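Local coordinates for 3-keto-5-aminohexanoate cleavage enzyme (Burkholderia xenovorans LB400, PDB 3E49), which probably cleaves beta-keto acids such as 3-keto-5-aminohexanoate, using a zinc ion bound in a TIM barrel, at residues I18-M23 against H133-E138; L85-S90 against L109-M114; E172-S177 against Q198-L203; H239-A244 against R278-V283. All coordinates share one frame; numbering follows the deposited sequence.

Contact 1: I18-M23 against H133-E138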
loop_
_atom_site.group_PDB
_atom_site.type_symbol
_atom_site.label_atom_id
_atom_site.label_comp_id
_atom_site.label_asym_id
_atom_site.label_seq_id
_atom_site.Cartn_x
_atom_site.Cartn_y
_atom_site.Cartn_z
ATOM N N ILE A 18 24.688 17.496 -10.023
ATOM C CA ILE A 18 23.888 18.208 -9.013
ATOM C C ILE A 18 24.751 18.918 -7.975
ATOM O O ILE A 18 24.638 20.157 -7.778
ATOM C CB ILE A 18 22.858 17.265 -8.359
ATOM C CG1 ILE A 18 21.650 17.144 -9.304
ATOM C CG2 ILE A 18 22.360 17.852 -7.061
ATOM C CD1 ILE A 18 20.563 16.137 -8.862
ATOM N N HIS A 19 25.573 18.136 -7.290
ATOM C CA HIS A 19 26.488 18.666 -6.318
ATOM C C HIS A 19 27.556 19.595 -6.978
ATOM O O HIS A 19 27.889 19.424 -8.162
ATOM C CB HIS A 19 27.168 17.539 -5.545
ATOM C CG HIS A 19 26.217 16.688 -4.750
ATOM N ND1 HIS A 19 26.246 15.311 -4.772
ATOM C CD2 HIS A 19 25.186 17.024 -3.939
ATOM C CE1 HIS A 19 25.305 14.829 -3.990
ATOM N NE2 HIS A 19 24.648 15.852 -3.459
ATOM N N THR A 20 28.054 20.564 -6.197
ATOM C CA THR A 20 29.119 21.472 -6.639
ATOM C C THR A 20 30.425 21.246 -5.828
ATOM O O THR A 20 30.397 20.739 -4.697
ATOM C CB THR A 20 28.632 22.903 -6.690
ATOM O OG1 THR A 20 28.548 23.454 -5.371
ATOM C CG2 THR A 20 27.296 22.988 -7.403
ATOM N N PRO A 21 31.600 21.531 -6.436
ATOM C CA PRO A 21 32.892 21.225 -5.822
ATOM C C PRO A 21 33.137 21.860 -4.462
ATOM O O PRO A 21 33.828 21.296 -3.614
ATOM C CB PRO A 21 33.913 21.733 -6.869
ATOM C CG PRO A 21 33.190 21.775 -8.145
ATOM C CD PRO A 21 31.768 22.165 -7.759
ATOM N N SER A 22 32.549 23.018 -4.240
ATOM C CA SER A 22 32.685 23.689 -2.949
ATOM C C SER A 22 31.977 22.938 -1.825
ATOM O O SER A 22 32.219 23.197 -0.660
ATOM C CB SER A 22 32.154 25.116 -3.052
ATOM O OG SER A 22 32.919 25.867 -3.992
HETATM N N MSE A 23 31.083 22.022 -2.172
HETATM C CA MSE A 23 30.343 21.249 -1.179
HETATM C C MSE A 23 31.153 20.165 -0.528
HETATM O O MSE A 23 30.877 19.759 0.601
HETATM C CB MSE A 23 29.131 20.604 -1.837
HETATM C CG MSE A 23 28.197 21.573 -2.476
HETATM SE SE MSE A 23 26.551 20.752 -3.053
HETATM C CE MSE A 23 25.834 22.217 -3.706
ATOM N N HIS A 133 33.516 29.153 -7.010
ATOM C CA HIS A 133 33.283 29.649 -8.357
ATOM C C HIS A 133 31.915 30.214 -8.454
ATOM O O HIS A 133 30.990 29.711 -7.844
ATOM C CB HIS A 133 33.444 28.525 -9.377
ATOM C CG HIS A 133 34.719 27.770 -9.228
ATOM N ND1 HIS A 133 35.855 28.080 -9.944
ATOM C CD2 HIS A 133 35.045 26.721 -8.435
ATOM C CE1 HIS A 133 36.826 27.253 -9.595
ATOM N NE2 HIS A 133 36.362 26.419 -8.683
ATOM N N GLY A 134 31.770 31.245 -9.263
ATOM C CA GLY A 134 30.496 31.892 -9.418
ATOM C C GLY A 134 29.395 31.026 -9.975
ATOM O O GLY A 134 28.219 31.212 -9.619
ATOM N N TRP A 135 29.759 30.062 -10.829
ATOM C CA TRP A 135 28.745 29.264 -11.486
ATOM C C TRP A 135 27.946 28.434 -10.480
ATOM O O TRP A 135 26.792 28.142 -10.713
ATOM C CB TRP A 135 29.369 28.348 -12.569
ATOM C CG TRP A 135 30.166 27.207 -12.039
ATOM C CD1 TRP A 135 31.503 27.151 -11.859
ATOM C CD2 TRP A 135 29.650 25.947 -11.605
ATOM N NE1 TRP A 135 31.862 25.947 -11.326
ATOM C CE2 TRP A 135 30.737 25.190 -11.154
ATOM C CE3 TRP A 135 28.360 25.393 -11.549
ATOM C CZ2 TRP A 135 30.594 23.910 -10.655
ATOM C CZ3 TRP A 135 28.213 24.102 -11.051
ATOM C CH2 TRP A 135 29.316 23.389 -10.604
ATOM N N GLU A 136 28.564 28.109 -9.354
ATOM C CA GLU A 136 27.958 27.194 -8.364
ATOM C C GLU A 136 26.660 27.737 -7.757
ATOM O O GLU A 136 25.636 27.039 -7.735
ATOM C CB GLU A 136 28.966 26.865 -7.265
ATOM C CG GLU A 136 30.245 26.168 -7.749
ATOM C CD GLU A 136 31.169 25.815 -6.604
ATOM O OE1 GLU A 136 30.917 24.805 -5.895
ATOM O OE2 GLU A 136 32.191 26.526 -6.404
ATOM N N ARG A 137 26.693 28.973 -7.270
ATOM C CA ARG A 137 25.485 29.555 -6.671
ATOM C C ARG A 137 24.393 29.700 -7.720
ATOM O O ARG A 137 23.242 29.390 -7.469
ATOM C CB ARG A 137 25.777 30.898 -5.985
ATOM C CG ARG A 137 24.518 31.630 -5.524
ATOM C CD ARG A 137 24.858 32.847 -4.690
ATOM N NE ARG A 137 25.409 32.426 -3.408
ATOM C CZ ARG A 137 24.670 32.057 -2.371
ATOM N NH1 ARG A 137 23.334 32.057 -2.453
ATOM N NH2 ARG A 137 25.267 31.669 -1.258
ATOM N N GLU A 138 24.776 30.160 -8.902
ATOM C CA GLU A 138 23.855 30.326 -10.007
ATOM C C GLU A 138 23.204 28.972 -10.389
ATOM O O GLU A 138 21.998 28.896 -10.633
ATOM C CB GLU A 138 24.617 30.906 -11.205
#

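Contact 2: L85-S90 against L109-M114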
loop_
_atom_site.group_PDB
_atom_site.type_symbol
_atom_site.label_atom_id
_atom_site.label_comp_id
_atom_site.label_asym_id
_atom_site.label_seq_id
_atom_site.Cartn_x
_atom_site.Cartn_y
_atom_site.Cartn_z
ATOM N N LEU A 85 26.854 6.187 -19.456
ATOM C CA LEU A 85 26.898 7.650 -19.638
ATOM C C LEU A 85 25.575 8.333 -19.504
ATOM O O LEU A 85 24.582 7.862 -20.023
ATOM C CB LEU A 85 27.385 8.010 -21.045
ATOM C CG LEU A 85 28.741 7.389 -21.395
ATOM C CD1 LEU A 85 29.185 7.925 -22.774
ATOM C CD2 LEU A 85 29.767 7.658 -20.281
ATOM N N THR A 86 25.601 9.507 -18.882
ATOM C CA THR A 86 24.418 10.313 -18.715
ATOM C C THR A 86 23.943 10.947 -20.033
ATOM O O THR A 86 24.769 11.236 -20.899
ATOM C CB THR A 86 24.664 11.455 -17.705
ATOM O OG1 THR A 86 23.457 12.180 -17.557
ATOM C CG2 THR A 86 25.755 12.437 -18.194
ATOM N N THR A 87 22.621 11.094 -20.187
ATOM C CA THR A 87 22.009 11.820 -21.295
ATOM C C THR A 87 21.302 13.041 -20.757
ATOM O O THR A 87 20.578 13.706 -21.469
ATOM C CB THR A 87 20.995 10.995 -22.113
ATOM O OG1 THR A 87 19.809 10.667 -21.355
ATOM C CG2 THR A 87 21.643 9.791 -22.627
ATOM N N GLY A 88 21.483 13.301 -19.474
ATOM C CA GLY A 88 20.857 14.447 -18.833
ATOM C C GLY A 88 21.920 15.492 -18.677
ATOM O O GLY A 88 21.903 16.550 -19.355
ATOM N N GLY A 89 22.897 15.119 -17.845
ATOM C CA GLY A 89 24.009 15.974 -17.484
ATOM C C GLY A 89 23.392 17.022 -16.574
ATOM O O GLY A 89 22.723 16.687 -15.576
ATOM N N SER A 90 23.590 18.284 -16.931
ATOM C CA SER A 90 22.984 19.375 -16.203
ATOM C C SER A 90 21.583 19.652 -16.763
ATOM O O SER A 90 21.405 19.755 -17.998
ATOM C CB SER A 90 23.856 20.631 -16.300
ATOM O OG SER A 90 23.228 21.757 -15.713
ATOM N N LEU A 109 25.489 1.190 -21.677
ATOM C CA LEU A 109 24.373 1.795 -20.961
ATOM C C LEU A 109 24.419 3.306 -21.076
ATOM O O LEU A 109 25.514 3.888 -21.132
ATOM C CB LEU A 109 24.442 1.447 -19.457
ATOM C CG LEU A 109 23.919 0.129 -18.948
ATOM C CD1 LEU A 109 24.338 -0.092 -17.462
ATOM C CD2 LEU A 109 22.394 0.038 -19.187
ATOM N N ALA A 110 23.234 3.929 -21.053
ATOM C CA ALA A 110 23.119 5.369 -20.941
ATOM C C ALA A 110 21.941 5.639 -20.003
ATOM O O ALA A 110 20.978 4.854 -19.984
ATOM C CB ALA A 110 22.869 6.011 -22.297
ATOM N N SER A 111 21.995 6.718 -19.230
ATOM C CA SER A 111 20.876 7.025 -18.347
ATOM C C SER A 111 19.813 7.690 -19.192
ATOM O O SER A 111 20.138 8.316 -20.201
ATOM C CB SER A 111 21.334 7.928 -17.206
ATOM O OG SER A 111 21.640 9.228 -17.688
ATOM N N LEU A 112 18.544 7.565 -18.806
ATOM C CA LEU A 112 17.438 8.171 -19.549
ATOM C C LEU A 112 16.390 8.597 -18.514
ATOM O O LEU A 112 15.764 7.742 -17.861
ATOM C CB LEU A 112 16.847 7.187 -20.579
ATOM C CG LEU A 112 15.643 7.558 -21.472
ATOM C CD1 LEU A 112 15.697 8.935 -22.027
ATOM C CD2 LEU A 112 15.495 6.574 -22.627
ATOM N N ASN A 113 16.263 9.898 -18.315
ATOM C CA ASN A 113 15.288 10.456 -17.396
ATOM C C ASN A 113 13.911 10.292 -18.041
ATOM O O ASN A 113 13.751 10.586 -19.211
ATOM C CB ASN A 113 15.642 11.903 -17.095
ATOM C CG ASN A 113 14.698 12.555 -16.092
ATOM O OD1 ASN A 113 13.501 12.541 -16.256
ATOM N ND2 ASN A 113 15.266 13.191 -15.092
HETATM N N MSE A 114 12.901 9.846 -17.284
HETATM C CA MSE A 114 11.647 9.476 -17.933
HETATM C C MSE A 114 10.500 10.440 -17.954
HETATM O O MSE A 114 9.362 10.033 -18.196
HETATM C CB MSE A 114 11.200 8.085 -17.428
HETATM C CG MSE A 114 12.040 6.947 -18.003
HETATM SE SE MSE A 114 11.928 6.819 -19.936
HETATM C CE MSE A 114 10.184 6.716 -20.223
HETATM O O HOH W 1 21.995 11.256 -15.264
HETATM O O HOH W 2 17.790 11.982 -20.040
#

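Contact 3: E172-S177 against Q198-L203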
loop_
_atom_site.group_PDB
_atom_site.type_symbol
_atom_site.label_atom_id
_atom_site.label_comp_id
_atom_site.label_asym_id
_atom_site.label_seq_id
_atom_site.Cartn_x
_atom_site.Cartn_y
_atom_site.Cartn_z
ATOM N N GLU A 172 15.705 6.291 -15.437
ATOM C CA GLU A 172 15.673 7.007 -14.180
ATOM C C GLU A 172 14.265 7.477 -13.995
ATOM O O GLU A 172 13.803 8.359 -14.713
ATOM C CB GLU A 172 16.637 8.174 -14.206
ATOM C CG GLU A 172 18.057 7.734 -14.237
ATOM C CD GLU A 172 19.022 8.908 -14.360
ATOM O OE1 GLU A 172 18.685 9.898 -15.082
ATOM O OE2 GLU A 172 20.115 8.798 -13.746
ATOM N N CYS A 173 13.573 6.838 -13.069
ATOM C CA CYS A 173 12.166 7.135 -12.813
ATOM C C CYS A 173 12.037 7.815 -11.448
ATOM O O CYS A 173 12.242 7.196 -10.409
ATOM C CB CYS A 173 11.347 5.858 -12.881
ATOM S SG CYS A 173 11.497 5.006 -14.526
ATOM N N TYR A 174 11.717 9.081 -11.459
ATOM C CA TYR A 174 11.600 9.876 -10.231
ATOM C C TYR A 174 10.228 9.924 -9.591
ATOM O O TYR A 174 10.051 10.577 -8.542
ATOM C CB TYR A 174 12.016 11.319 -10.526
ATOM C CG TYR A 174 13.444 11.471 -10.974
ATOM C CD1 TYR A 174 13.834 11.130 -12.266
ATOM C CD2 TYR A 174 14.395 11.990 -10.116
ATOM C CE1 TYR A 174 15.160 11.297 -12.686
ATOM C CE2 TYR A 174 15.706 12.172 -10.522
ATOM C CZ TYR A 174 16.078 11.813 -11.813
ATOM O OH TYR A 174 17.381 12.007 -12.170
ATOM N N ASP A 175 9.248 9.281 -10.205
ATOM C CA ASP A 175 7.896 9.264 -9.667
ATOM C C ASP A 175 7.061 8.231 -10.403
ATOM O O ASP A 175 7.512 7.677 -11.402
ATOM C CB ASP A 175 7.248 10.626 -9.770
ATOM C CG ASP A 175 6.172 10.842 -8.689
ATOM O OD1 ASP A 175 5.793 9.876 -7.962
ATOM O OD2 ASP A 175 5.718 11.973 -8.556
ATOM N N THR A 176 5.823 8.011 -9.957
ATOM C CA THR A 176 4.941 7.009 -10.561
ATOM C C THR A 176 4.721 7.289 -12.039
ATOM O O THR A 176 4.762 6.360 -12.889
ATOM C CB THR A 176 3.562 7.025 -9.936
ATOM O OG1 THR A 176 3.610 7.551 -8.581
ATOM C CG2 THR A 176 2.909 5.603 -10.008
ATOM N N SER A 177 4.545 8.575 -12.379
ATOM C CA SER A 177 4.268 8.980 -13.763
ATOM C C SER A 177 5.357 8.489 -14.679
ATOM O O SER A 177 5.067 8.133 -15.823
ATOM C CB SER A 177 4.111 10.487 -13.899
ATOM O OG SER A 177 5.275 11.140 -13.510
ATOM N N GLN A 198 15.633 2.426 -12.560
ATOM C CA GLN A 198 16.317 3.031 -11.450
ATOM C C GLN A 198 15.297 3.994 -10.829
ATOM O O GLN A 198 14.981 5.065 -11.373
ATOM C CB GLN A 198 17.582 3.782 -11.887
ATOM C CG GLN A 198 18.397 4.390 -10.756
ATOM C CD GLN A 198 19.208 3.316 -10.029
ATOM O OE1 GLN A 198 18.949 2.991 -8.880
ATOM N NE2 GLN A 198 20.158 2.689 -10.752
ATOM N N THR A 199 14.763 3.589 -9.708
ATOM C CA THR A 199 13.756 4.431 -8.998
ATOM C C THR A 199 14.511 5.353 -8.085
ATOM O O THR A 199 15.293 4.893 -7.238
ATOM C CB THR A 199 12.710 3.598 -8.232
ATOM O OG1 THR A 199 13.353 2.736 -7.300
ATOM C CG2 THR A 199 11.792 2.799 -9.199
ATOM N N VAL A 200 14.279 6.664 -8.292
ATOM C CA VAL A 200 14.998 7.774 -7.635
ATOM C C VAL A 200 14.149 8.482 -6.616
ATOM O O VAL A 200 13.126 9.067 -6.983
ATOM C CB VAL A 200 15.444 8.846 -8.677
ATOM C CG1 VAL A 200 16.272 9.961 -8.035
ATOM C CG2 VAL A 200 16.312 8.148 -9.798
ATOM N N PHE A 201 14.583 8.445 -5.357
ATOM C CA PHE A 201 13.796 9.038 -4.237
ATOM C C PHE A 201 14.495 10.161 -3.564
ATOM O O PHE A 201 15.698 10.135 -3.392
ATOM C CB PHE A 201 13.574 7.979 -3.133
ATOM C CG PHE A 201 12.957 6.707 -3.646
ATOM C CD1 PHE A 201 11.596 6.585 -3.765
ATOM C CD2 PHE A 201 13.757 5.651 -4.059
ATOM C CE1 PHE A 201 11.023 5.427 -4.283
ATOM C CE2 PHE A 201 13.197 4.472 -4.578
ATOM C CZ PHE A 201 11.815 4.376 -4.708
ATOM N N GLY A 202 13.719 11.142 -3.107
ATOM C CA GLY A 202 14.259 12.176 -2.272
ATOM C C GLY A 202 14.672 13.482 -2.860
ATOM O O GLY A 202 15.255 14.273 -2.155
ATOM N N LEU A 203 14.403 13.719 -4.132
ATOM C CA LEU A 203 14.777 14.983 -4.760
ATOM C C LEU A 203 13.569 15.845 -4.818
ATOM O O LEU A 203 12.508 15.353 -5.200
ATOM C CB LEU A 203 15.245 14.762 -6.183
ATOM C CG LEU A 203 16.501 13.910 -6.320
ATOM C CD1 LEU A 203 16.837 13.771 -7.800
ATOM C CD2 LEU A 203 17.691 14.522 -5.535
#

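Contact 4: H239-A244 against R278-V283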
loop_
_atom_site.group_PDB
_atom_site.type_symbol
_atom_site.label_atom_id
_atom_site.label_comp_id
_atom_site.label_asym_id
_atom_site.label_seq_id
_atom_site.Cartn_x
_atom_site.Cartn_y
_atom_site.Cartn_z
ATOM N N HIS A 239 19.288 9.339 2.523
ATOM C CA HIS A 239 18.388 8.203 2.251
ATOM C C HIS A 239 19.051 7.154 1.406
ATOM O O HIS A 239 18.483 6.077 1.161
ATOM C CB HIS A 239 17.158 8.709 1.508
ATOM C CG HIS A 239 16.486 9.825 2.232
ATOM N ND1 HIS A 239 15.884 9.627 3.443
ATOM C CD2 HIS A 239 16.379 11.144 1.955
ATOM C CE1 HIS A 239 15.419 10.785 3.885
ATOM N NE2 HIS A 239 15.698 11.721 2.997
ATOM N N GLN A 240 20.274 7.449 1.002
ATOM C CA GLN A 240 20.990 6.530 0.134
ATOM C C GLN A 240 21.022 5.082 0.673
ATOM O O GLN A 240 20.633 4.126 -0.005
ATOM C CB GLN A 240 22.414 7.022 -0.054
ATOM C CG GLN A 240 23.269 6.116 -1.004
ATOM C CD GLN A 240 24.686 6.661 -1.161
ATOM O OE1 GLN A 240 25.570 6.463 -0.287
ATOM N NE2 GLN A 240 24.890 7.402 -2.242
ATOM N N ILE A 241 21.591 4.901 1.847
ATOM C CA ILE A 241 21.751 3.549 2.377
ATOM C C ILE A 241 20.443 2.931 2.880
ATOM O O ILE A 241 20.147 1.787 2.576
ATOM C CB ILE A 241 22.897 3.432 3.442
ATOM C CG1 ILE A 241 24.200 3.986 2.877
ATOM C CG2 ILE A 241 23.000 1.942 3.938
ATOM C CD1 ILE A 241 24.805 3.147 1.656
ATOM N N PRO A 242 19.642 3.657 3.673
ATOM C CA PRO A 242 18.398 3.024 4.088
ATOM C C PRO A 242 17.492 2.535 2.973
ATOM O O PRO A 242 16.930 1.437 3.042
ATOM C CB PRO A 242 17.670 4.162 4.873
ATOM C CG PRO A 242 18.784 5.029 5.376
ATOM C CD PRO A 242 19.845 4.979 4.270
ATOM N N LEU A 243 17.291 3.346 1.948
ATOM C CA LEU A 243 16.408 2.937 0.858
ATOM C C LEU A 243 17.049 1.809 0.043
ATOM O O LEU A 243 16.386 0.862 -0.327
ATOM C CB LEU A 243 16.001 4.158 -0.014
ATOM C CG LEU A 243 15.062 5.205 0.674
ATOM C CD1 LEU A 243 14.705 6.332 -0.323
ATOM C CD2 LEU A 243 13.772 4.504 1.170
ATOM N N ALA A 244 18.350 1.885 -0.188
ATOM C CA ALA A 244 19.032 0.807 -0.927
ATOM C C ALA A 244 18.900 -0.509 -0.134
ATOM O O ALA A 244 18.755 -1.578 -0.705
ATOM C CB ALA A 244 20.482 1.141 -1.060
ATOM N N ARG A 278 31.365 0.136 -0.121
ATOM C CA ARG A 278 31.645 -0.730 1.046
ATOM C C ARG A 278 30.530 -0.706 2.068
ATOM O O ARG A 278 30.207 -1.726 2.664
ATOM C CB ARG A 278 32.977 -0.360 1.711
ATOM C CG ARG A 278 34.189 -0.741 0.867
ATOM C CD ARG A 278 35.510 -0.617 1.619
ATOM N NE ARG A 278 35.844 0.752 1.964
ATOM C CZ ARG A 278 36.483 1.604 1.188
ATOM N NH1 ARG A 278 36.903 1.242 -0.020
ATOM N NH2 ARG A 278 36.711 2.826 1.639
ATOM N N LYS A 279 29.930 0.450 2.268
ATOM C CA LYS A 279 28.868 0.579 3.257
ATOM C C LYS A 279 27.656 -0.253 2.857
ATOM O O LYS A 279 27.158 -1.024 3.653
ATOM C CB LYS A 279 28.494 2.046 3.469
ATOM C CG LYS A 279 27.821 2.371 4.802
ATOM C CD LYS A 279 28.804 2.107 5.944
ATOM C CE LYS A 279 28.244 2.427 7.306
ATOM N NZ LYS A 279 29.012 1.688 8.395
ATOM N N ILE A 280 27.213 -0.159 1.612
ATOM C CA ILE A 280 26.056 -0.948 1.175
ATOM C C ILE A 280 26.409 -2.423 1.154
ATOM O O ILE A 280 25.562 -3.275 1.390
ATOM C CB ILE A 280 25.424 -0.457 -0.158
ATOM C CG1 ILE A 280 23.975 -1.014 -0.290
ATOM C CG2 ILE A 280 26.356 -0.785 -1.430
ATOM C CD1 ILE A 280 22.958 -0.565 0.854
ATOM N N ARG A 281 27.675 -2.734 0.915
ATOM C CA ARG A 281 28.091 -4.103 0.962
ATOM C C ARG A 281 28.012 -4.738 2.363
ATOM O O ARG A 281 27.787 -5.929 2.474
ATOM C CB ARG A 281 29.458 -4.288 0.291
ATOM C CG ARG A 281 29.357 -4.201 -1.191
ATOM C CD ARG A 281 30.694 -4.555 -1.764
ATOM N NE ARG A 281 31.100 -5.879 -1.313
ATOM C CZ ARG A 281 32.361 -6.286 -1.230
ATOM N NH1 ARG A 281 33.356 -5.470 -1.495
ATOM N NH2 ARG A 281 32.629 -7.486 -0.801
ATOM N N GLN A 282 28.070 -3.938 3.426
ATOM C CA GLN A 282 27.892 -4.452 4.789
ATOM C C GLN A 282 26.470 -5.010 4.929
ATOM O O GLN A 282 26.259 -6.085 5.498
ATOM C CB GLN A 282 28.091 -3.314 5.807
ATOM C CG GLN A 282 29.547 -2.871 5.972
ATOM C CD GLN A 282 29.776 -1.851 7.104
ATOM O OE1 GLN A 282 28.864 -1.128 7.528
ATOM N NE2 GLN A 282 31.017 -1.782 7.580
ATOM N N VAL A 283 25.510 -4.267 4.399
ATOM C CA VAL A 283 24.095 -4.691 4.341
ATOM C C VAL A 283 23.917 -5.912 3.455
ATOM O O VAL A 283 23.316 -6.927 3.850
ATOM C CB VAL A 283 23.187 -3.543 3.897
ATOM C CG1 VAL A 283 21.699 -4.030 3.800
ATOM C CG2 VAL A 283 23.343 -2.364 4.866
#

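Contact 1: I18-M23 against H133-E138
The loop that follows strand 10-13 of the barrel is fastened to the first turn of helix 134-141 by Glu-136, whose carboxylate takes hydrogen bonds from Thr-20 and Ser-22. Each oxygen of the carboxylate serves two donors. Thr-20 OG1 donates to Glu-136 OE1 over 2.8 Å on the anti side, while the backbone Ser-22 N reaches the same OE1 at 2.9 Å on the syn side, with an N-H...O angle of 159°. Glu-136 OE2 accepts from Ser-22 OG at 2.6 Å on its syn side. Its anti lone pair takes the amide of its own segment, His-133 N, at 3.0 Å. The three donors from 18-23 all lie within about 17° of the carboxylate plane. CG of Glu-136 is anti to the carbonyl carbon (chi1 -61°) and the chain runs extended beyond it, which carries the carboxylate across to the loop. Next to the carboxylate the six-membered part of the Trp-135 indole packs obliquely against the loop: CZ2 lies 3.6 Å from Pro-21 CD, and CH2 is 3.8 Å from the methyl Thr-20 CG2. Glu-136 CG lies over the centre of one face of that indole, 3.6 Å above its plane; Trp-135 NE1 bonds to Asp-58 O. Ser-22 OG also accepts from Ala-132 N. Four donors shared evenly between two oxygens fix the rotation of a buried carboxylate, and they would probably favour its charged form.

Contact 2: L85-S90 against L109-M114
Residues 85-88 and 109-112 run parallel, their directions 7° apart, and Leu-85 faces Ala-110 across the bridge. Leu-85 uses both its N and its O, bonding to the residues on either side of Ala-110: Leu-85 N donates to Leu-109 O at 3.1 Å, and Ser-111 N to Leu-85 O at 2.9 Å. The same Leu-85 O also meets Ala-110 CA in a CA-H...O contact. Beyond Leu-85 side chains take over the pairing. Thr-87 N bonds to Ser-111 OG at 3.3 Å rather than to a carbonyl, and Thr-87 OG1 donates to Ser-111 O at 2.6 Å. Both hydroxyls sit between their own backbone N and carbonyl carbon (chi1 67° for Thr-87, 70° for Ser-111). The Ser-111 torsion places its OG 3.2 Å from Thr-86 CA. The methyl Thr-87 CG2 lies against Ser-111 O at 3.2 Å and, farther off, Ala-110 CB at 4.0 Å. Thr-86 OG1 shapes the loop from within, accepting from both Gly-88 N and Gly-89 N, an ST turn extended to an ST motif. One water joins Thr-86 OG1 to Ser-111 OG; a second donates to Thr-87 OG1 and accepts from Asn-113 N, continuing the link where the backbones have parted. Thr-86 packs on His-52 and Ser-111 on His-50, so this polar network lies directly beside two zinc ligands. In TIM barrels the loops following the C-terminal ends of the parallel strands carry the active site; 86-90 is such a loop, with the zinc about 4 Å from the side chain of Thr-86.

Contact 3: E172-S177 against Q198-L203
Val-200 lies over one face of the Tyr-174 ring, the two side chains side by side and pointing the same way. Its CB is 4.0 Å from the centroid of the Tyr-174 ring, 25° off the normal, a CH-pi contact set toward the rim. The Val-200 methyl CG1, anti to its backbone N (chi1 -176°), comes within 3.4 Å of Tyr-174 CE2. Leu-203 closes on the same corner from the edge, its CD1 near the ring plane and 3.4 Å from Tyr-174 CE2. Next to this cluster two backbone bonds set the parallel register: Cys-173 N donates to Gln-198 O at 2.8 Å and Val-200 N to Cys-173 O at 3.0 Å, both nearly straight at hydrogen. Farther out, Asn-113 packs against Tyr-174, and Thr-199 OG1 bonds to Trp-231 NE1. The side chain of Glu-172, at the start of the segment, lies about 4 Å from the zinc and close to His-50. Just past the strand, Asp-175 accepts from Thr-176 OG1 and Ser-177 N of a second subunit, and the reverse pairs form too. Strand 168-173, helix 176-187 and strand 195-201 form a beta-alpha-beta unit, the repeating crossover of a TIM barrel.

Contact 4: H239-A244 against R278-V283
Ile-280 meets Ile-241 and Ala-244 through CB, CG1 and CD1, in a purely apolar contact between two helices. Its CB lies 4.1 Å from the Ile-241 tip, CD1. From there CG1, anti to the backbone N (chi1 -161°), heads toward helix 240-248 and comes to 4.2 Å from Ala-244 CB. The terminal CD1 then touches two methyls, 3.6 Å from Ala-244 CB and 4.0 Å from Ile-241 CG2. The two isoleucines overlap head to tail, the Ile-241 tip beside Ile-280 CB and the Ile-280 tip beside Ile-241 CG2. Around them Ile-241 CD1 reaches Lys-279 CB at 4.3 Å, and Ile-241 CG2 touches Val-283 CG2 at 4.4 Å. Lys-279 turns its polar end elsewhere: NZ bonds to Gln-282 OE1 and to Glu-285 O of a neighbouring subunit. That subunit also packs Gly-286 on Ile-241 and Val-283, so the seam between the helices is part of the subunit interface. The helix axes approach to 10.2 Å and cross at -33°. Strand 253-256 packs against both helices on their barrel-facing side, Val-254 touching Ala-244 and Val-256 touching Ile-280.

Overall arrangement
Contacts 2 and 3 belong to the barrel wall and adjoin in it: strand 109-113 pairs with strand 168-173, Leu-112 O and Met-114 N probably bonding to the backbone of Glu-172. Both lie close to the zinc, but contact 2 adds hydroxyl and water links beyond its two backbone bonds, whereas contact 3 adds aromatic packing to its two. Contact 1 is buried yet peripheral, tying a loop to the first turn of a helix through one carboxylate, its centre 21 Å from that of contact 2. Contact 4, in the outer helical layer, is apolar; it meets contact 3 where Leu-243 packs on Phe-201. Contacts 3 and 4 border different neighbouring subunits, while no other chain touches contacts 1 and 2.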